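Local atomic coordinates of translation initiation factor 4E (Ascaris suum, PDB entry 3M94), a protein that binds the methylated guanosine cap of messenger RNA, here a trimethylguanosine cap analogue, and so probably brings capped messages to the ribosome for translation. Residues A[98-103]-A[116-121]; A[90-95]-A[127-132]. All coordinates share one frame; numbering follows the deposited sequence.

Contact 1: residues A[98-103]-A[116-121]. With M7M (N,N,7-trimethylguanosine 5'-(trihydrogen diphosphate)), chain C.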
loop_
_atom_site.group_PDB
_atom_site.type_symbol
_atom_site.label_atom_id
_atom_site.label_comp_id
_atom_site.label_asym_id
_atom_site.label_seq_id
_atom_site.Cartn_x
_atom_site.Cartn_y
_atom_site.Cartn_z
ATOM N N GLU A 98 -4.771 3.688 7.393
ATOM C CA GLU A 98 -5.341 2.370 7.727
ATOM C C GLU A 98 -4.588 1.211 7.052
ATOM O O GLU A 98 -4.345 0.179 7.674
ATOM C CB GLU A 98 -6.831 2.280 7.356
ATOM C CG GLU A 98 -7.763 3.233 8.126
ATOM C CD GLU A 98 -7.743 3.021 9.636
ATOM O OE1 GLU A 98 -7.687 1.866 10.085
ATOM O OE2 GLU A 98 -7.798 4.015 10.384
ATOM N N LEU A 99 -4.225 1.377 5.781
ATOM C CA LEU A 99 -3.473 0.330 5.091
ATOM C C LEU A 99 -2.083 0.120 5.703
ATOM O O LEU A 99 -1.655 -1.018 5.877
ATOM C CB LEU A 99 -3.386 0.605 3.584
ATOM C CG LEU A 99 -2.686 -0.446 2.727
ATOM C CD1 LEU A 99 -3.253 -1.850 2.975
ATOM C CD2 LEU A 99 -2.830 -0.070 1.249
ATOM N N LEU A 100 -1.394 1.207 6.048
ATOM C CA LEU A 100 -0.086 1.100 6.683
ATOM C C LEU A 100 -0.176 0.370 8.036
ATOM O O LEU A 100 0.641 -0.510 8.328
ATOM C CB LEU A 100 0.544 2.486 6.884
ATOM C CG LEU A 100 0.881 3.310 5.625
ATOM C CD1 LEU A 100 1.660 4.530 5.998
ATOM C CD2 LEU A 100 1.624 2.518 4.526
ATOM N N MET A 101 -1.147 0.743 8.856
ATOM C CA MET A 101 -1.328 0.085 10.159
ATOM C C MET A 101 -1.666 -1.406 10.005
ATOM O O MET A 101 -1.160 -2.238 10.766
ATOM C CB MET A 101 -2.400 0.790 10.975
ATOM C CG MET A 101 -1.941 2.154 11.460
ATOM S SD MET A 101 -3.047 2.863 12.671
ATOM C CE MET A 101 -4.528 3.125 11.689
ATOM N N ALA A 102 -2.503 -1.720 9.014
ATOM C CA ALA A 102 -2.893 -3.113 8.745
ATOM C C ALA A 102 -1.670 -3.927 8.334
ATOM O O ALA A 102 -1.479 -5.008 8.840
ATOM C CB ALA A 102 -3.994 -3.193 7.688
ATOM N N ILE A 103 -0.811 -3.380 7.473
ATOM C CA ILE A 103 0.388 -4.121 7.091
ATOM C C ILE A 103 1.479 -4.259 8.159
ATOM O O ILE A 103 1.911 -5.380 8.416
ATOM C CB ILE A 103 0.975 -3.746 5.694
ATOM C CG1 ILE A 103 1.733 -2.419 5.710
ATOM C CG2 ILE A 103 -0.129 -3.823 4.608
ATOM C CD1 ILE A 103 2.295 -2.004 4.305
ATOM N N CYS A 116 3.918 -7.566 -0.335
ATOM C CA CYS A 116 5.169 -6.886 -0.626
ATOM C C CYS A 116 5.181 -5.476 -0.060
ATOM O O CYS A 116 6.156 -5.069 0.570
ATOM C CB CYS A 116 5.415 -6.834 -2.127
ATOM S SG CYS A 116 5.426 -8.458 -2.826
ATOM N N GLY A 117 4.108 -4.727 -0.299
ATOM C CA GLY A 117 3.996 -3.397 0.272
ATOM C C GLY A 117 2.787 -2.640 -0.213
ATOM O O GLY A 117 1.972 -3.179 -0.967
ATOM N N ALA A 118 2.676 -1.385 0.210
ATOM C CA ALA A 118 1.561 -0.517 -0.189
ATOM C C ALA A 118 2.019 0.686 -1.009
ATOM O O ALA A 118 3.154 1.159 -0.861
ATOM C CB ALA A 118 0.828 -0.035 1.036
ATOM N N VAL A 119 1.110 1.208 -1.833
ATOM C CA VAL A 119 1.406 2.355 -2.682
ATOM C C VAL A 119 0.236 3.332 -2.706
ATOM O O VAL A 119 -0.924 2.932 -2.913
ATOM C CB VAL A 119 1.657 1.920 -4.150
ATOM C CG1 VAL A 119 2.046 3.129 -5.040
ATOM C CG2 VAL A 119 2.709 0.831 -4.223
ATOM N N VAL A 120 0.540 4.614 -2.511
ATOM C CA VAL A 120 -0.421 5.641 -2.842
ATOM C C VAL A 120 0.112 6.502 -3.991
ATOM O O VAL A 120 1.220 7.044 -3.909
ATOM C CB VAL A 120 -0.870 6.478 -1.610
ATOM C CG1 VAL A 120 0.323 7.059 -0.847
ATOM C CG2 VAL A 120 -1.868 7.593 -2.032
ATOM N N ASN A 121 -0.674 6.590 -5.068
ATOM C CA ASN A 121 -0.381 7.474 -6.192
ATOM C C ASN A 121 -1.324 8.665 -6.102
ATOM O O ASN A 121 -2.542 8.487 -6.082
ATOM C CB ASN A 121 -0.586 6.753 -7.536
ATOM C CG ASN A 121 0.143 5.413 -7.600
ATOM O OD1 ASN A 121 -0.491 4.362 -7.657
ATOM N ND2 ASN A 121 1.479 5.447 -7.584
HETATM O OAX M7M C . -0.774 6.332 -15.051
HETATM O OAY M7M C . -1.698 7.174 -12.922
HETATM P PAZ M7M C . -0.424 6.701 -13.529
HETATM O OBA M7M C . 0.765 7.599 -13.515
HETATM O OBB M7M C . 8.110 -0.160 -11.653
HETATM C CBC M7M C . 5.899 1.258 -10.835
HETATM O OBD M7M C . 0.002 5.323 -12.828
HETATM N NBE M7M C . 9.278 0.594 -13.405
HETATM C CBF M7M C . 8.272 0.687 -12.543
HETATM C CBG M7M C . 7.430 1.747 -12.707
HETATM N NBH M7M C . 6.381 2.031 -11.987
HETATM C CBI M7M C . 5.864 3.137 -12.491
HETATM O OBJ M7M C . 1.388 6.151 -10.925
HETATM P PBK M7M C . 1.339 5.121 -11.966
HETATM O OBL M7M C . 1.451 3.677 -11.646
HETATM C CBM M7M C . 9.426 1.510 -14.358
HETATM N NBN M7M C . 8.605 2.549 -14.521
HETATM C CBO M7M C . 7.585 2.675 -13.679
HETATM N NBP M7M C . 6.605 3.530 -13.516
HETATM C CBQ M7M C . 6.358 4.712 -14.339
HETATM O OBR M7M C . 5.224 5.426 -13.883
HETATM C CBS M7M C . 4.089 5.203 -14.701
HETATM C CBT M7M C . 2.990 4.570 -13.878
HETATM O OBU M7M C . 2.435 5.541 -13.027
HETATM N NBV M7M C . 10.453 1.338 -15.172
HETATM C CBW M7M C . 10.690 2.281 -16.231
HETATM C CBX M7M C . 6.026 4.210 -15.710
HETATM C CBY M7M C . 4.523 4.166 -15.696
HETATM C CBZ M7M C . 11.314 0.198 -14.973
HETATM O OCA M7M C . 6.513 5.182 -16.617
HETATM O OCB M7M C . 3.960 4.458 -16.964
#
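Leu99 reaches Ala118 with its CD2 methyl, which lies 3.7 Å from Ala118 CB. Its CG is set anti to the backbone N (chi1 -177°), and this sends the branch from the helix toward the strand. CG itself is close too, 3.9 Å from Ala118 CB. Leu100 is more marginal. Its CB does not face the strand, but its CD2 still comes within 4.4 Å of Ala118 CB, and its side chain also rests on Leu59 of the neighbouring strand 56-61. Here helix 88-104 lies along the back of the curved antiparallel sheet of the eIF4E fold. Its segment 98-103 runs nearly antiparallel to segment 116-121 (173°). The cap lies on the other side of the sheet. Ile103, one turn after Leu99, touches the same methyl with CD1, 4.1 Å from Ala118 CB. CG1 sits between the backbone N and the carbonyl carbon (chi1 76°), and the extended chain beyond it carries CD1 to the strand. Just before Ala118, Cys116 and Gly117 form a classic beta bulge opposite Trp132. At the strand's end, Asn121 belongs to the cap pocket. Its ND2 is 3.4 Å from M7M OBJ and is hydrogen-bonded to Asp56 OD1.

Contact 2: residues A[90-95]-A[127-132]. With M7M (N,N,7-trimethylguanosine 5'-(trihydrogen diphosphate)), chain C.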
loop_
_atom_site.group_PDB
_atom_site.type_symbol
_atom_site.label_atom_id
_atom_site.label_comp_id
_atom_site.label_asym_id
_atom_site.label_seq_id
_atom_site.Cartn_x
_atom_site.Cartn_y
_atom_site.Cartn_z
ATOM N N GLN A 90 -11.670 13.535 2.141
ATOM C CA GLN A 90 -12.114 12.770 3.316
ATOM C C GLN A 90 -11.641 11.307 3.379
ATOM O O GLN A 90 -11.663 10.705 4.445
ATOM C CB GLN A 90 -13.641 12.880 3.532
ATOM C CG GLN A 90 -14.512 12.931 2.269
ATOM C CD GLN A 90 -14.618 14.329 1.639
ATOM O OE1 GLN A 90 -14.431 15.358 2.304
ATOM N NE2 GLN A 90 -14.925 14.363 0.345
ATOM N N LEU A 91 -11.198 10.743 2.256
ATOM C CA LEU A 91 -10.805 9.326 2.213
ATOM C C LEU A 91 -9.306 9.053 1.997
ATOM O O LEU A 91 -8.788 8.054 2.501
ATOM C CB LEU A 91 -11.620 8.551 1.168
ATOM C CG LEU A 91 -13.150 8.457 1.302
ATOM C CD1 LEU A 91 -13.777 7.789 0.066
ATOM C CD2 LEU A 91 -13.568 7.731 2.582
ATOM N N LEU A 92 -8.612 9.911 1.248
ATOM C CA LEU A 92 -7.225 9.606 0.860
ATOM C C LEU A 92 -6.285 9.270 2.051
ATOM O O LEU A 92 -5.738 8.159 2.116
ATOM C CB LEU A 92 -6.624 10.681 -0.048
ATOM C CG LEU A 92 -5.281 10.248 -0.652
ATOM C CD1 LEU A 92 -5.470 8.967 -1.491
ATOM C CD2 LEU A 92 -4.642 11.348 -1.477
ATOM N N ASP A 93 -6.135 10.207 2.988
ATOM C CA ASP A 93 -5.257 9.998 4.155
ATOM C C ASP A 93 -5.716 8.875 5.080
ATOM O O ASP A 93 -4.886 8.130 5.608
ATOM C CB ASP A 93 -5.080 11.286 4.958
ATOM C CG ASP A 93 -4.420 12.383 4.156
ATOM O OD1 ASP A 93 -3.752 12.076 3.141
ATOM O OD2 ASP A 93 -4.596 13.562 4.533
ATOM N N HIS A 94 -7.027 8.762 5.268
ATOM C CA HIS A 94 -7.608 7.690 6.073
ATOM C C HIS A 94 -7.294 6.319 5.461
ATOM O O HIS A 94 -6.791 5.440 6.146
ATOM C CB HIS A 94 -9.119 7.896 6.217
ATOM C CG HIS A 94 -9.795 6.874 7.077
ATOM N ND1 HIS A 94 -9.807 6.951 8.455
ATOM C CD2 HIS A 94 -10.508 5.765 6.756
ATOM C CE1 HIS A 94 -10.481 5.924 8.946
ATOM N NE2 HIS A 94 -10.914 5.187 7.936
ATOM N N TYR A 95 -7.585 6.152 4.170
ATOM C CA TYR A 95 -7.285 4.910 3.458
ATOM C C TYR A 95 -5.806 4.514 3.580
ATOM O O TYR A 95 -5.497 3.383 3.941
ATOM C CB TYR A 95 -7.686 5.024 1.985
ATOM C CG TYR A 95 -9.162 4.776 1.670
ATOM C CD1 TYR A 95 -9.606 4.761 0.345
ATOM C CD2 TYR A 95 -10.106 4.536 2.681
ATOM C CE1 TYR A 95 -10.959 4.524 0.021
ATOM C CE2 TYR A 95 -11.466 4.289 2.370
ATOM C CZ TYR A 95 -11.881 4.296 1.032
ATOM O OH TYR A 95 -13.204 4.055 0.699
ATOM N N ASP A 127 -6.847 9.757 -7.179
ATOM C CA ASP A 127 -5.804 9.039 -6.441
ATOM C C ASP A 127 -6.078 7.531 -6.368
ATOM O O ASP A 127 -7.227 7.102 -6.477
ATOM C CB ASP A 127 -5.673 9.610 -5.039
ATOM C CG ASP A 127 -5.720 11.118 -5.022
ATOM O OD1 ASP A 127 -4.790 11.775 -5.557
ATOM O OD2 ASP A 127 -6.702 11.645 -4.466
ATOM N N LYS A 128 -5.009 6.753 -6.182
ATOM C CA LYS A 128 -5.052 5.302 -6.083
ATOM C C LYS A 128 -4.251 4.823 -4.864
ATOM O O LYS A 128 -3.105 5.240 -4.659
ATOM C CB LYS A 128 -4.485 4.666 -7.355
ATOM C CG LYS A 128 -5.327 4.950 -8.621
ATOM C CD LYS A 128 -4.696 4.420 -9.899
ATOM C CE LYS A 128 -3.505 5.246 -10.341
ATOM N NZ LYS A 128 -3.160 4.915 -11.754
ATOM N N VAL A 129 -4.879 3.976 -4.049
ATOM C CA VAL A 129 -4.208 3.263 -2.957
ATOM C C VAL A 129 -4.190 1.791 -3.361
ATOM O O VAL A 129 -5.238 1.238 -3.685
ATOM C CB VAL A 129 -4.948 3.469 -1.613
ATOM C CG1 VAL A 129 -4.328 2.620 -0.489
ATOM C CG2 VAL A 129 -4.970 4.941 -1.217
ATOM N N SER A 130 -3.009 1.173 -3.364
ATOM C CA SER A 130 -2.847 -0.212 -3.803
ATOM C C SER A 130 -2.081 -1.063 -2.791
ATOM O O SER A 130 -1.230 -0.552 -2.061
ATOM C CB SER A 130 -2.092 -0.267 -5.121
ATOM O OG SER A 130 -2.887 0.243 -6.159
ATOM N N LEU A 131 -2.359 -2.362 -2.787
ATOM C CA LEU A 131 -1.599 -3.304 -1.953
ATOM C C LEU A 131 -0.986 -4.343 -2.880
ATOM O O LEU A 131 -1.711 -5.073 -3.542
ATOM C CB LEU A 131 -2.491 -3.949 -0.880
ATOM C CG LEU A 131 -1.877 -4.996 0.076
ATOM C CD1 LEU A 131 -0.703 -4.434 0.870
ATOM C CD2 LEU A 131 -2.941 -5.537 1.040
ATOM N N TRP A 132 0.343 -4.398 -2.908
ATOM C CA TRP A 132 1.099 -5.306 -3.783
ATOM C C TRP A 132 1.389 -6.646 -3.101
ATOM O O TRP A 132 1.875 -6.673 -1.966
ATOM C CB TRP A 132 2.442 -4.682 -4.194
ATOM C CG TRP A 132 2.364 -3.522 -5.154
ATOM C CD1 TRP A 132 1.331 -2.644 -5.313
ATOM C CD2 TRP A 132 3.395 -3.091 -6.050
ATOM N NE1 TRP A 132 1.640 -1.714 -6.267
ATOM C CE2 TRP A 132 2.902 -1.960 -6.739
ATOM C CE3 TRP A 132 4.672 -3.568 -6.359
ATOM C CZ2 TRP A 132 3.649 -1.286 -7.706
ATOM C CZ3 TRP A 132 5.423 -2.895 -7.321
ATOM C CH2 TRP A 132 4.906 -1.765 -7.982
HETATM O OAX M7M C . -0.774 6.332 -15.051
HETATM O OAY M7M C . -1.698 7.174 -12.922
HETATM P PAZ M7M C . -0.424 6.701 -13.529
HETATM O OBA M7M C . 0.765 7.599 -13.515
HETATM O OBB M7M C . 8.110 -0.160 -11.653
HETATM C CBC M7M C . 5.899 1.258 -10.835
HETATM O OBD M7M C . 0.002 5.323 -12.828
HETATM N NBE M7M C . 9.278 0.594 -13.405
HETATM C CBF M7M C . 8.272 0.687 -12.543
HETATM C CBG M7M C . 7.430 1.747 -12.707
HETATM N NBH M7M C . 6.381 2.031 -11.987
HETATM C CBI M7M C . 5.864 3.137 -12.491
HETATM O OBJ M7M C . 1.388 6.151 -10.925
HETATM P PBK M7M C . 1.339 5.121 -11.966
HETATM O OBL M7M C . 1.451 3.677 -11.646
HETATM C CBM M7M C . 9.426 1.510 -14.358
HETATM N NBN M7M C . 8.605 2.549 -14.521
HETATM C CBO M7M C . 7.585 2.675 -13.679
HETATM N NBP M7M C . 6.605 3.530 -13.516
HETATM C CBQ M7M C . 6.358 4.712 -14.339
HETATM O OBR M7M C . 5.224 5.426 -13.883
HETATM C CBS M7M C . 4.089 5.203 -14.701
HETATM C CBT M7M C . 2.990 4.570 -13.878
HETATM O OBU M7M C . 2.435 5.541 -13.027
HETATM N NBV M7M C . 10.453 1.338 -15.172
HETATM C CBW M7M C . 10.690 2.281 -16.231
HETATM C CBX M7M C . 6.026 4.210 -15.710
HETATM C CBY M7M C . 4.523 4.166 -15.696
HETATM C CBZ M7M C . 11.314 0.198 -14.973
HETATM O OCA M7M C . 6.513 5.182 -16.617
HETATM O OCB M7M C . 3.960 4.458 -16.964
#
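Leu92 and Val129 meet through methyl groups, Leu92 CD1 lying 4.1 Å from Val129 CG2. These two residues have the most surface buried here, and Asp127 comes next. Leu92 has its CG anti to the backbone N (chi1 -170°), which aims both methyls at the strand. CD1 sits 3.6 Å from Asp127 CB, and CD2 comes equally near the carboxylate at Asp127 OD2. The side chains of Leu92 and Asp127 cross at about a right angle, with the leucine methyls against CB and the carboxylate. The polar end of Asp127 is buried but well supplied. OD2 forms a salt bridge with Arg88, at the start of the same helix, and OD1 accepts a hydrogen bond from Arg123 N. Val129 turns CG2 to the helix, where it also meets Tyr95 CB at 4.2 Å. Leu91 CB stands over the centre of one face of the tyrosine ring, and the Tyr95 side chain also touches Ile155.

The side chain of Lys128 leaves the strand away from the helix and extends to the cap. Its NZ donates to M7M OAY at 2.9 Å and weakly to the bridging OBD. Helix segment 90-95 runs at 24° to strand segment 127-132. That strand lies between strands 115-121 and 77-83, and Leu92 also touches Val120 on the first of these.

Contacts 1 and 2 lie along one helix, 88-104, with centres 8 Å apart. Contact 2 uses its earlier turns and contact 1 its later ones. Their strands follow each other in the chain and are neighbours in the sheet. They are joined by backbone bonds such as Ser130 N to Val119 O, 2.8 Å, and Cys116 N to Trp132 O, also 2.8 Å. Leu99 of contact 1 also touches Val129 of contact 2, which continues the apolar layer between helix and sheet. Both strands reach the cap on the opposite side. There the side chains of Lys128 and Asn121 touch across the two strands. Arg123, in the connection between them, also binds M7M, through NE.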